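Local coordinates for protein oxalate oxidase 1 (Hordeum vulgare, PDB 1FI2) that catalyses the manganese-dependent oxidation of oxalate by dioxygen to carbon dioxide and hydrogen peroxide, and also has superoxide dismutase activity, at residues 40-45 / 55-60; 73-78 / 149-154; 59-64 / 154-159; 174-179 / 189-194; 7-12 / 27-32. All coordinates share one frame; numbering follows the deposited sequence.

The chain begins with contact 5, which closes a loop in the N-terminal region ahead of the first strand. Contact 1 then closes the short connection from residues 40-45 to strand 54-59. Contact 3 starts where contact 1 ends and shares Leu59 and Asp60 with it. It closes a long loop that ends at 154-159, and contact 2 is nested inside. Contacts 1 and 2 meet in one sheet, where strands 54-59 and 73-79 are neighbours. Contact 3 reaches back to contact 5 through Val61 and Ala12. Contact 4 comes last and joins two C-terminal helices, with nearest atoms about 17 Å or more from every other contact.

Contact 1. Residues 40-45 / 55-60; sequences SKLTKA and AVTELD
Lys41 and Leu42 rest against Thr57 and Leu59. They lay a type I beta turn, Ser40 to Thr43, beside strand 54-59 of the cupin beta-jellyroll. Within this chain that strand is at one edge of its sheet.

The apolar contacts come first. Leu42 divides its two methyls between two residues. Its CD1 meets Leu59 CD2 at 3.6 Å. Its CD2 lies 3.7 Å from Thr57 CG2 and also touches the carbonyl oxygen of Thr57. The side chains of Leu42 and Thr57 run antiparallel alongside each other. Leu59 has CG roughly anti to its backbone N (chi1 -155°), which sets its fork against the turn. One prong is the CD2 that meets Leu42. The other, CD1, is 3.8 Å from Lys41 CB and also brushes Lys41 CD. The Lys41 chain is extended, and its amine goes on to a salt bridge with Glu63. Leu42 and Leu59 also pack on Met98 and Thr128, respectively, of a second subunit.

The polar contacts fix the turn. Ser40 O accepts two bonds from Thr43. The hydroxyl OG1 of Thr43 is 2.9 Å from Ser40 O and lies nearly along the C=O axis. The backbone N of Thr43 is 3.2 Å from the same oxygen. Leu42 O bonds to Arg76 NH1, which ties the turn to the next strand.

Water completes the contact. Thr57 points CG2 at the turn, while its OG1 accepts from a water molecule, which donates to Thr57 OG1 at 2.8 Å and to Lys44 O at 2.9 Å.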
# COMPACT_ATOMS: atom_id res chain seq x y z
N SER A 40 -7.23 -6.71 -28.60
CA SER A 40 -6.47 -7.07 -29.78
C SER A 40 -5.73 -5.85 -30.32
O SER A 40 -5.19 -5.89 -31.43
CB SER A 40 -7.38 -7.63 -30.88
OG SER A 40 -8.15 -6.57 -31.41
N LYS A 41 -5.64 -4.79 -29.52
CA LYS A 41 -4.99 -3.56 -29.95
C LYS A 41 -3.49 -3.65 -30.18
O LYS A 41 -2.97 -2.79 -30.91
CB LYS A 41 -5.33 -2.40 -28.99
CG LYS A 41 -6.78 -1.95 -29.08
CD LYS A 41 -7.09 -0.77 -28.18
CE LYS A 41 -8.49 -0.25 -28.42
NZ LYS A 41 -8.84 0.90 -27.53
N LEU A 42 -2.79 -4.64 -29.66
CA LEU A 42 -1.35 -4.77 -29.89
C LEU A 42 -1.01 -5.80 -30.95
O LEU A 42 0.16 -6.16 -31.11
CB LEU A 42 -0.63 -5.12 -28.58
CG LEU A 42 -0.89 -4.19 -27.39
CD1 LEU A 42 -0.07 -4.61 -26.18
CD2 LEU A 42 -0.60 -2.73 -27.74
N THR A 43 -1.99 -6.27 -31.71
CA THR A 43 -1.75 -7.26 -32.75
C THR A 43 -0.92 -6.73 -33.92
O THR A 43 -0.19 -7.53 -34.52
CB THR A 43 -3.05 -7.84 -33.35
OG1 THR A 43 -3.89 -6.79 -33.84
CG2 THR A 43 -3.81 -8.67 -32.34
N LYS A 44 -1.06 -5.46 -34.28
CA LYS A 44 -0.34 -4.92 -35.43
C LYS A 44 0.75 -3.93 -35.07
O LYS A 44 0.73 -3.26 -34.04
CB LYS A 44 -1.32 -4.26 -36.41
CG LYS A 44 -2.42 -5.18 -36.92
CD LYS A 44 -3.31 -4.51 -37.94
CE LYS A 44 -4.40 -5.47 -38.41
NZ LYS A 44 -5.23 -4.88 -39.50
N ALA A 45 1.74 -3.84 -35.95
CA ALA A 45 2.87 -2.94 -35.76
C ALA A 45 2.46 -1.48 -35.95
O ALA A 45 1.63 -1.16 -36.80
CB ALA A 45 4.00 -3.30 -36.71
N ALA A 55 7.51 3.77 -32.64
CA ALA A 55 6.09 4.05 -32.43
C ALA A 55 5.61 3.27 -31.21
O ALA A 55 5.86 2.07 -31.10
CB ALA A 55 5.28 3.67 -33.65
N VAL A 56 4.92 3.97 -30.31
CA VAL A 56 4.38 3.36 -29.11
C VAL A 56 2.87 3.15 -29.29
O VAL A 56 2.15 4.11 -29.56
CB VAL A 56 4.60 4.21 -27.85
CG1 VAL A 56 4.05 3.51 -26.62
CG2 VAL A 56 6.07 4.55 -27.65
N THR A 57 2.44 1.90 -29.18
CA THR A 57 1.01 1.58 -29.22
C THR A 57 0.61 1.31 -27.76
O THR A 57 1.06 0.33 -27.18
CB THR A 57 0.70 0.36 -30.10
OG1 THR A 57 1.12 0.62 -31.45
CG2 THR A 57 -0.80 0.06 -30.12
N GLU A 58 -0.12 2.25 -27.17
CA GLU A 58 -0.45 2.16 -25.76
C GLU A 58 -1.60 1.23 -25.43
O GLU A 58 -2.59 1.14 -26.15
CB GLU A 58 -0.77 3.56 -25.20
CG GLU A 58 0.33 4.58 -25.42
CD GLU A 58 0.25 5.76 -24.47
OE1 GLU A 58 1.02 5.79 -23.49
OE2 GLU A 58 -0.58 6.66 -24.69
N LEU A 59 -1.49 0.57 -24.27
CA LEU A 59 -2.57 -0.28 -23.79
C LEU A 59 -2.77 -0.06 -22.29
O LEU A 59 -2.79 -0.97 -21.47
CB LEU A 59 -2.35 -1.75 -24.15
CG LEU A 59 -3.61 -2.61 -24.25
CD1 LEU A 59 -4.59 -2.06 -25.28
CD2 LEU A 59 -3.25 -4.05 -24.60
N ASP A 60 -2.86 1.22 -21.95
CA ASP A 60 -3.11 1.64 -20.57
C ASP A 60 -4.62 1.68 -20.38
O ASP A 60 -5.37 1.36 -21.32
CB ASP A 60 -2.44 2.96 -20.24
CG ASP A 60 -2.78 4.13 -21.13
OD1 ASP A 60 -2.33 5.26 -20.80
OD2 ASP A 60 -3.47 3.97 -22.15
O HOH W 1 -0.25 -0.56 -33.56

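Contact 2. Residues 73-78 / 149-154; sequences SMNRVD and MVVSFN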
# COMPACT_ATOMS: atom_id res chain seq x y z
N SER A 73 -0.99 -2.87 -16.83
CA SER A 73 -1.22 -2.38 -18.18
C SER A 73 -0.04 -2.77 -19.06
O SER A 73 0.95 -3.31 -18.56
CB SER A 73 -1.45 -0.87 -18.22
OG SER A 73 -0.25 -0.16 -17.96
N MET A 74 -0.16 -2.60 -20.38
CA MET A 74 0.90 -2.96 -21.30
C MET A 74 1.08 -1.91 -22.39
O MET A 74 0.33 -0.94 -22.51
CB MET A 74 0.57 -4.26 -22.06
CG MET A 74 0.54 -5.54 -21.26
SD MET A 74 -0.17 -6.90 -22.20
CE MET A 74 1.26 -7.55 -23.02
N ASN A 75 2.09 -2.14 -23.23
CA ASN A 75 2.23 -1.38 -24.47
C ASN A 75 3.17 -2.13 -25.41
O ASN A 75 3.91 -3.01 -24.98
CB ASN A 75 2.64 0.05 -24.25
CG ASN A 75 4.05 0.44 -23.92
OD1 ASN A 75 4.25 1.48 -23.27
ND2 ASN A 75 5.06 -0.31 -24.34
N ARG A 76 3.10 -1.77 -26.68
CA ARG A 76 3.98 -2.33 -27.70
C ARG A 76 4.80 -1.21 -28.31
O ARG A 76 4.32 -0.07 -28.40
CB ARG A 76 3.14 -3.03 -28.78
CG ARG A 76 3.91 -3.37 -30.04
CD ARG A 76 3.01 -4.07 -31.07
NE ARG A 76 3.77 -4.35 -32.28
CZ ARG A 76 3.64 -5.41 -33.07
NH1 ARG A 76 2.77 -6.37 -32.80
NH2 ARG A 76 4.42 -5.52 -34.14
N VAL A 77 6.09 -1.44 -28.56
CA VAL A 77 6.91 -0.42 -29.21
C VAL A 77 7.60 -1.03 -30.43
O VAL A 77 8.24 -2.08 -30.33
CB VAL A 77 7.97 0.23 -28.31
CG1 VAL A 77 8.63 1.41 -29.01
CG2 VAL A 77 7.40 0.71 -26.98
N ASP A 78 7.43 -0.40 -31.58
CA ASP A 78 8.05 -0.85 -32.83
C ASP A 78 9.14 0.14 -33.23
O ASP A 78 9.02 1.33 -32.98
CB ASP A 78 7.02 -0.96 -33.96
CG ASP A 78 6.02 -2.07 -33.72
OD1 ASP A 78 6.36 -3.24 -34.00
OD2 ASP A 78 4.91 -1.78 -33.24
N MET A 149 9.06 -4.82 -29.27
CA MET A 149 8.98 -5.35 -27.92
C MET A 149 7.59 -5.12 -27.35
O MET A 149 6.85 -4.25 -27.81
CB MET A 149 10.01 -4.67 -27.01
CG MET A 149 9.82 -3.17 -26.89
SD MET A 149 11.04 -2.35 -25.86
CE MET A 149 10.25 -0.76 -25.59
N VAL A 150 7.18 -5.95 -26.41
CA VAL A 150 5.93 -5.80 -25.67
C VAL A 150 6.29 -5.75 -24.18
O VAL A 150 7.03 -6.62 -23.72
CB VAL A 150 4.94 -6.94 -25.94
CG1 VAL A 150 3.70 -6.79 -25.06
CG2 VAL A 150 4.53 -7.01 -27.40
N VAL A 151 5.84 -4.72 -23.47
CA VAL A 151 6.16 -4.56 -22.06
C VAL A 151 4.90 -4.49 -21.21
O VAL A 151 3.82 -4.14 -21.68
CB VAL A 151 7.03 -3.32 -21.79
CG1 VAL A 151 8.24 -3.21 -22.71
CG2 VAL A 151 6.21 -2.03 -21.88
N SER A 152 5.07 -4.77 -19.92
CA SER A 152 3.99 -4.68 -18.95
C SER A 152 4.43 -3.72 -17.84
O SER A 152 5.62 -3.50 -17.65
CB SER A 152 3.63 -6.03 -18.34
OG SER A 152 3.17 -6.94 -19.32
N PHE A 153 3.45 -3.14 -17.16
CA PHE A 153 3.71 -2.21 -16.08
C PHE A 153 2.89 -2.61 -14.85
O PHE A 153 1.83 -3.21 -14.98
CB PHE A 153 3.31 -0.77 -16.42
CG PHE A 153 3.99 -0.19 -17.63
CD1 PHE A 153 3.43 -0.33 -18.89
CD2 PHE A 153 5.19 0.50 -17.50
CE1 PHE A 153 4.06 0.20 -20.00
CE2 PHE A 153 5.82 1.02 -18.61
CZ PHE A 153 5.26 0.88 -19.86
N ASN A 154 3.33 -2.10 -13.71
CA ASN A 154 2.60 -2.39 -12.47
C ASN A 154 1.72 -1.21 -12.06
O ASN A 154 1.55 -0.89 -10.89
CB ASN A 154 3.54 -2.84 -11.38
CG ASN A 154 4.52 -1.91 -10.74
OD1 ASN A 154 5.05 -1.00 -11.37
ND2 ASN A 154 4.76 -2.18 -9.45
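An antiparallel ladder inside the cupin jellyroll joins Ser73-Val77 to Met149-Phe153, and it carries the oxalate-binding Asn75. The strand axes come within 4.7 Å of each other. Asn75 and Val151 form a hydrogen-bonded pair, with Val151 N to Asn75 O at 3.0 Å and Asn75 N to Val151 O at 3.1 Å. Val77 with Met149 and Ser73 with Phe153 are bonded likewise, though Ser73 N to Phe153 O is weak.

Met74, Arg76, Val150 and Ser152 share one face. Met74 CE presses on Val150 CG1 at 3.3 Å, tighter than usual for two carbons. Met74, Val150 and Ser152 also pack on a second subunit. Arg76 holds Asp78 in a two-pronged salt bridge, NE and NH2 each to one carboxylate oxygen.

Ser73, Asn75, Val77, Met149, Val151 and Phe153 share the other face. Val77 CG2 and Met149 CE are close, at 3.5 Å. With chi1 at 77°, the Asn75 amide turns toward strand 149-153. Asn75 OD1 lies at the edge of the Phe153 ring, 3.5 Å from CE1, with amide and ring planes 71° apart. Asn75 ND2 is 3.2 Å from Val151 CG2. The Phe153 ring also stands edge-to-face with His90, a manganese ligand. The ring edge and the valine methyl offer the amide no strong hydrogen-bond partner, which is consistent with its role in binding oxalate.

Contact 3. Residues 59-64 / 154-159; sequences LDVAEW and NSQNPG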
# COMPACT_ATOMS: atom_id res chain seq x y z
N LEU A 59 -1.49 0.57 -24.27
CA LEU A 59 -2.57 -0.28 -23.79
C LEU A 59 -2.77 -0.06 -22.29
O LEU A 59 -2.79 -0.97 -21.47
CB LEU A 59 -2.35 -1.75 -24.15
CG LEU A 59 -3.61 -2.61 -24.25
CD1 LEU A 59 -4.59 -2.06 -25.28
CD2 LEU A 59 -3.25 -4.05 -24.60
N ASP A 60 -2.86 1.22 -21.95
CA ASP A 60 -3.11 1.64 -20.57
C ASP A 60 -4.62 1.68 -20.38
O ASP A 60 -5.37 1.36 -21.32
CB ASP A 60 -2.44 2.96 -20.24
CG ASP A 60 -2.78 4.13 -21.13
OD1 ASP A 60 -2.33 5.26 -20.80
OD2 ASP A 60 -3.47 3.97 -22.15
N VAL A 61 -5.12 2.12 -19.24
CA VAL A 61 -6.55 2.13 -18.96
C VAL A 61 -7.38 2.97 -19.91
O VAL A 61 -8.53 2.60 -20.19
CB VAL A 61 -6.81 2.54 -17.49
CG1 VAL A 61 -6.51 4.01 -17.26
CG2 VAL A 61 -8.23 2.18 -17.07
N ALA A 62 -6.84 4.01 -20.53
CA ALA A 62 -7.56 4.78 -21.54
C ALA A 62 -7.83 3.97 -22.80
O ALA A 62 -8.83 4.22 -23.49
CB ALA A 62 -6.76 6.04 -21.87
N GLU A 63 -6.97 3.01 -23.12
CA GLU A 63 -7.14 2.16 -24.29
C GLU A 63 -7.70 0.79 -23.96
O GLU A 63 -8.26 0.11 -24.82
CB GLU A 63 -5.80 2.02 -25.01
CG GLU A 63 -5.33 3.32 -25.66
CD GLU A 63 -6.23 3.72 -26.82
OE1 GLU A 63 -6.56 2.83 -27.64
OE2 GLU A 63 -6.61 4.90 -26.91
N TRP A 64 -7.57 0.37 -22.71
CA TRP A 64 -8.06 -0.92 -22.23
C TRP A 64 -8.73 -0.69 -20.88
O TRP A 64 -8.13 -0.89 -19.82
CB TRP A 64 -6.93 -1.93 -22.09
CG TRP A 64 -7.30 -3.37 -21.94
CD1 TRP A 64 -8.54 -3.94 -22.00
CD2 TRP A 64 -6.38 -4.47 -21.79
NE1 TRP A 64 -8.46 -5.30 -21.86
CE2 TRP A 64 -7.14 -5.65 -21.74
CE3 TRP A 64 -4.99 -4.56 -21.68
CZ2 TRP A 64 -6.56 -6.91 -21.58
CZ3 TRP A 64 -4.41 -5.80 -21.52
CH2 TRP A 64 -5.20 -6.96 -21.48
N ASN A 154 3.33 -2.10 -13.71
CA ASN A 154 2.60 -2.39 -12.47
C ASN A 154 1.72 -1.21 -12.06
O ASN A 154 1.55 -0.89 -10.89
CB ASN A 154 3.54 -2.84 -11.38
CG ASN A 154 4.52 -1.91 -10.74
OD1 ASN A 154 5.05 -1.00 -11.37
ND2 ASN A 154 4.76 -2.18 -9.45
N SER A 155 1.08 -0.64 -13.06
CA SER A 155 0.13 0.44 -12.92
C SER A 155 -0.80 0.42 -14.14
O SER A 155 -0.40 0.04 -15.24
CB SER A 155 0.80 1.82 -12.84
OG SER A 155 -0.22 2.82 -12.77
N GLN A 156 -2.04 0.86 -13.93
CA GLN A 156 -3.00 0.99 -15.01
C GLN A 156 -2.70 2.24 -15.84
O GLN A 156 -3.21 2.41 -16.95
CB GLN A 156 -4.43 1.07 -14.47
CG GLN A 156 -4.73 2.34 -13.68
CD GLN A 156 -6.14 2.38 -13.13
OE1 GLN A 156 -6.57 1.41 -12.51
NE2 GLN A 156 -6.85 3.48 -13.34
N ASN A 157 -1.91 3.15 -15.29
CA ASN A 157 -1.54 4.40 -15.93
C ASN A 157 -0.16 4.82 -15.46
O ASN A 157 0.01 5.70 -14.61
CB ASN A 157 -2.60 5.45 -15.58
CG ASN A 157 -2.47 6.74 -16.34
OD1 ASN A 157 -2.78 7.83 -15.85
ND2 ASN A 157 -2.01 6.63 -17.58
N PRO A 158 0.88 4.19 -15.99
CA PRO A 158 2.25 4.46 -15.61
C PRO A 158 2.70 5.90 -15.82
O PRO A 158 3.47 6.43 -15.02
CB PRO A 158 3.10 3.50 -16.43
CG PRO A 158 2.22 2.95 -17.48
CD PRO A 158 0.80 3.11 -17.01
N GLY A 159 2.24 6.50 -16.91
CA GLY A 159 2.61 7.85 -17.29
C GLY A 159 3.94 7.80 -18.05
O GLY A 159 4.67 6.82 -17.91
O HOH W 2 0.50 5.72 -19.08
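Two loops that follow jellyroll strands 54-59 and 147-153 meet here, where Asp60 and Val61 lie against Gln156. A single backbone bond joins them. Val61 N gives its hydrogen to Gln156 O at 3.0 Å, in the carbonyl plane and fairly straight (158° at the hydrogen). The same oxygen is approached by Asp60 CB at 3.4 Å.

Val61 and Gln156 pack through their side chains. The extended Gln156 chain carries its NE2 alongside Val61, 4.0 Å from Val61 CG1. The amide is satisfied at both ends, by Thr69 N and Asn68 OD1. Val61 CG2 also reaches Ala12.

Each loop is braced from within. Asp60 O accepts from Trp64 N at 2.8 Å and from Glu63 N at 2.9 Å. Ser155 OG accepts from Asn157 N at 3.1 Å. One water adds a second link between the loops. It accepts from Gly159 N at 2.9 Å and donates weakly to Asp60 OD1. Two other subunits pack here: Asp113 of a third on Asp60, and Leu6 of a fourth on Gln156.

Gly159 O is hydrogen-bonded to His90 ND1, which puts it in the second shell of the manganese. The arrangement is one of loops that join the strands of a cupin jellyroll, with an ST turn at Ser155.

Contact 4. Residues 174-179 / 189-194; sequences IPTPVL and VVELLK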
# COMPACT_ATOMS: atom_id res chain seq x y z
N ILE A 174 10.34 25.57 -21.30
CA ILE A 174 11.12 26.05 -20.15
C ILE A 174 11.92 27.25 -20.67
O ILE A 174 12.49 27.17 -21.77
CB ILE A 174 12.07 24.96 -19.64
CG1 ILE A 174 11.28 23.73 -19.17
CG2 ILE A 174 12.95 25.48 -18.51
CD1 ILE A 174 12.12 22.49 -18.92
N PRO A 175 11.95 28.35 -19.94
CA PRO A 175 12.67 29.53 -20.39
C PRO A 175 14.10 29.18 -20.78
O PRO A 175 14.80 28.48 -20.05
CB PRO A 175 12.60 30.48 -19.20
CG PRO A 175 11.37 30.06 -18.46
CD PRO A 175 11.29 28.56 -18.63
N THR A 176 14.62 29.84 -21.81
CA THR A 176 16.00 29.62 -22.24
C THR A 176 17.03 29.86 -21.16
O THR A 176 17.90 29.00 -20.95
CB THR A 176 16.30 30.38 -23.55
OG1 THR A 176 15.53 29.75 -24.59
CG2 THR A 176 17.77 30.31 -23.93
N PRO A 177 16.99 30.96 -20.43
CA PRO A 177 17.93 31.25 -19.36
C PRO A 177 17.96 30.19 -18.28
O PRO A 177 18.99 29.97 -17.62
CB PRO A 177 17.48 32.61 -18.82
CG PRO A 177 16.74 33.23 -19.96
CD PRO A 177 16.01 32.07 -20.60
N VAL A 178 16.84 29.52 -17.99
CA VAL A 178 16.82 28.41 -17.05
C VAL A 178 17.64 27.25 -17.63
O VAL A 178 18.47 26.65 -16.95
CB VAL A 178 15.41 27.92 -16.72
CG1 VAL A 178 15.43 26.65 -15.86
CG2 VAL A 178 14.61 29.00 -16.00
N LEU A 179 17.41 26.97 -18.91
CA LEU A 179 18.12 25.89 -19.59
C LEU A 179 19.58 26.19 -19.86
O LEU A 179 20.32 25.20 -19.93
CB LEU A 179 17.41 25.52 -20.90
CG LEU A 179 16.05 24.82 -20.76
CD1 LEU A 179 15.42 24.65 -22.13
CD2 LEU A 179 16.20 23.48 -20.07
N VAL A 189 22.80 27.42 -28.46
CA VAL A 189 22.72 25.96 -28.42
C VAL A 189 21.34 25.54 -27.91
O VAL A 189 20.69 24.66 -28.47
CB VAL A 189 23.84 25.36 -27.55
CG1 VAL A 189 23.71 23.84 -27.45
CG2 VAL A 189 25.21 25.74 -28.10
N VAL A 190 20.87 26.22 -26.86
CA VAL A 190 19.54 25.93 -26.31
C VAL A 190 18.45 26.17 -27.34
O VAL A 190 17.57 25.32 -27.52
CB VAL A 190 19.28 26.74 -25.03
CG1 VAL A 190 17.85 26.54 -24.52
CG2 VAL A 190 20.28 26.34 -23.95
N GLU A 191 18.53 27.29 -28.07
CA GLU A 191 17.54 27.59 -29.10
C GLU A 191 17.57 26.57 -30.23
O GLU A 191 16.53 26.23 -30.79
CB GLU A 191 17.68 29.02 -29.62
CG GLU A 191 17.42 30.10 -28.60
CD GLU A 191 16.01 30.22 -28.08
OE1 GLU A 191 15.09 29.51 -28.54
OE2 GLU A 191 15.78 31.06 -27.17
N LEU A 192 18.75 26.06 -30.59
CA LEU A 192 18.85 25.04 -31.64
C LEU A 192 18.08 23.79 -31.20
O LEU A 192 17.31 23.22 -31.96
CB LEU A 192 20.30 24.70 -31.94
CG LEU A 192 20.55 23.50 -32.86
CD1 LEU A 192 20.14 23.82 -34.29
CD2 LEU A 192 22.01 23.07 -32.80
N LEU A 193 18.30 23.36 -29.96
CA LEU A 193 17.59 22.21 -29.41
C LEU A 193 16.09 22.43 -29.39
O LEU A 193 15.32 21.57 -29.83
CB LEU A 193 18.15 21.88 -28.02
CG LEU A 193 19.53 21.21 -28.02
CD1 LEU A 193 20.27 21.50 -26.73
CD2 LEU A 193 19.39 19.70 -28.24
N LYS A 194 15.64 23.60 -28.93
CA LYS A 194 14.22 23.92 -28.89
C LYS A 194 13.57 23.86 -30.27
O LYS A 194 12.44 23.38 -30.42
CB LYS A 194 13.97 25.30 -28.29
CG LYS A 194 14.12 25.39 -26.78
CD LYS A 194 13.70 26.78 -26.29
CE LYS A 194 13.68 26.85 -24.77
NZ LYS A 194 13.13 28.14 -24.28
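Val190 is the first residue of 189-194 to meet the other segment. Its CG1 is anti to the backbone N (chi1 175°), which puts it between two partners. It lies 3.8 Å from Leu179 CB and 3.8 Å from Thr176 CG2.

Glu191 comes next. Its chain bends at chi2 (-67°) and brings the carboxylate across to Thr176. There Thr176 OG1 donates to Glu191 OE2 at 2.9 Å. The hydroxyl comes from above the carboxylate plane, 66° out of it.

These contacts join helix 187-196 to the first turn of helix 176-183, in the C-terminal helical part of germin. Pro175 is the N-cap of that first turn. A third subunit packs nearby, with its Phe138 on Ile174 and Val178.

Lys194 lies one turn beyond Val190. Its extended chain passes Leu179, with CE 3.9 Å from Leu179 CD1. Its amine then donates twice, to Ile174 O at 2.8 Å and to Thr176 OG1 at 2.9 Å. Replacing it with a methionine would probably leave Ile174 O and Thr176 OG1 without their shared donor.

Contact 5. Residues 7-12 / 27-32; sequences QDFCVA and KPMSEA
The side chains of Phe9 and Met29 run nearly perpendicular to each other. One face of the Phe9 ring takes Asp8 CB, 3.7 Å above the plane and offset toward the rim. Met29 CE comes in obliquely, 4.0 Å from Phe9 CD1. Met29 SD lies 3.9 Å from Phe9 CB. The methionine reaches back because its chain bends at chi2 and chi3 (-56° and -50°). Phe36 of this chain and Tyr119 of a second subunit each meet the Phe9 ring edge-to-face.

Next to this, Lys27 N donates to Val11 O at 2.7 Å, a short, fairly straight bond. A water accepts from Val11 N and donates to Lys27 O at 2.6 Å, so both ends of the pair are tied. Val11 CG2 faces Ala32 CB at 4.3 Å. The Lys27 amine forms a salt bridge with Glu31 OE1 at 2.9 Å. With an alanine in place of Lys27, Glu31 would probably be left without its charged mate and more free to turn.

The disulfide from Cys10 to Cys26 joins residues just beside this pairing. Both segments lie in the N-terminal loops before strand 38-39; Met29 and Ser30 form a short 3-10 segment, and Val11 also packs on Phe36 and Pro65.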
# COMPACT_ATOMS: atom_id res chain seq x y z
N GLN A 7 -13.18 -5.25 -5.39
CA GLN A 7 -14.18 -6.11 -6.00
C GLN A 7 -13.53 -6.82 -7.19
O GLN A 7 -12.39 -6.49 -7.52
CB GLN A 7 -15.43 -5.36 -6.45
CG GLN A 7 -15.22 -4.36 -7.58
CD GLN A 7 -14.50 -3.11 -7.11
OE1 GLN A 7 -14.97 -2.46 -6.18
NE2 GLN A 7 -13.36 -2.81 -7.72
N ASP A 8 -14.22 -7.77 -7.79
CA ASP A 8 -13.65 -8.51 -8.91
C ASP A 8 -13.31 -7.60 -10.09
O ASP A 8 -12.23 -7.73 -10.69
CB ASP A 8 -14.59 -9.62 -9.38
CG ASP A 8 -14.84 -10.73 -8.39
OD1 ASP A 8 -15.77 -11.53 -8.65
OD2 ASP A 8 -14.15 -10.86 -7.36
N PHE A 9 -14.30 -6.88 -10.61
CA PHE A 9 -14.16 -6.10 -11.84
C PHE A 9 -14.70 -4.69 -11.70
O PHE A 9 -15.63 -4.45 -10.92
CB PHE A 9 -14.90 -6.79 -13.00
CG PHE A 9 -14.82 -8.28 -13.11
CD1 PHE A 9 -15.91 -9.07 -12.77
CD2 PHE A 9 -13.64 -8.91 -13.49
CE1 PHE A 9 -15.84 -10.45 -12.85
CE2 PHE A 9 -13.56 -10.29 -13.57
CZ PHE A 9 -14.66 -11.06 -13.25
N CYS A 10 -14.14 -3.72 -12.42
CA CYS A 10 -14.60 -2.33 -12.36
C CYS A 10 -14.16 -1.63 -13.64
O CYS A 10 -13.17 -0.89 -13.64
CB CYS A 10 -14.01 -1.67 -11.11
SG CYS A 10 -15.00 -0.45 -10.24
N VAL A 11 -14.81 -1.97 -14.75
CA VAL A 11 -14.41 -1.41 -16.04
C VAL A 11 -14.54 0.10 -16.04
O VAL A 11 -15.59 0.63 -15.69
CB VAL A 11 -15.22 -2.02 -17.20
CG1 VAL A 11 -14.66 -1.61 -18.56
CG2 VAL A 11 -15.24 -3.54 -17.09
N ALA A 12 -13.49 0.79 -16.48
CA ALA A 12 -13.48 2.24 -16.48
C ALA A 12 -14.56 2.87 -17.35
O ALA A 12 -14.78 2.47 -18.50
CB ALA A 12 -12.12 2.74 -16.97
N LYS A 27 -18.08 1.48 -15.10
CA LYS A 27 -19.38 1.23 -15.73
C LYS A 27 -20.14 0.29 -14.79
O LYS A 27 -19.53 -0.60 -14.19
CB LYS A 27 -19.20 0.49 -17.05
CG LYS A 27 -18.53 1.23 -18.18
CD LYS A 27 -19.35 2.40 -18.70
CE LYS A 27 -20.69 1.98 -19.28
NZ LYS A 27 -21.46 3.17 -19.75
N PRO A 28 -21.45 0.43 -14.69
CA PRO A 28 -22.25 -0.59 -14.00
C PRO A 28 -21.90 -1.94 -14.59
O PRO A 28 -21.71 -2.05 -15.81
CB PRO A 28 -23.68 -0.16 -14.31
CG PRO A 28 -23.60 1.29 -14.64
CD PRO A 28 -22.28 1.45 -15.36
N MET A 29 -21.85 -3.02 -13.79
CA MET A 29 -21.51 -4.33 -14.34
C MET A 29 -22.50 -4.77 -15.41
O MET A 29 -22.13 -5.48 -16.35
CB MET A 29 -21.38 -5.40 -13.26
CG MET A 29 -20.12 -5.35 -12.42
SD MET A 29 -18.58 -5.43 -13.33
CE MET A 29 -18.83 -6.83 -14.40
N SER A 30 -23.76 -4.35 -15.34
CA SER A 30 -24.79 -4.66 -16.30
C SER A 30 -24.48 -4.17 -17.71
O SER A 30 -25.01 -4.73 -18.68
CB SER A 30 -26.12 -4.02 -15.86
OG SER A 30 -25.97 -2.62 -15.70
N GLU A 31 -23.66 -3.15 -17.87
CA GLU A 31 -23.29 -2.58 -19.14
C GLU A 31 -21.93 -3.02 -19.66
O GLU A 31 -21.46 -2.45 -20.65
CB GLU A 31 -23.30 -1.04 -19.00
CG GLU A 31 -24.62 -0.50 -18.47
CD GLU A 31 -24.72 1.00 -18.36
OE1 GLU A 31 -23.78 1.74 -18.72
OE2 GLU A 31 -25.79 1.47 -17.90
N ALA A 32 -21.30 -4.02 -19.05
CA ALA A 32 -19.95 -4.43 -19.41
C ALA A 32 -19.81 -5.50 -20.48
O ALA A 32 -18.81 -5.48 -21.22
CB ALA A 32 -19.22 -4.91 -18.15
O HOH W 3 -17.96 -2.44 -15.02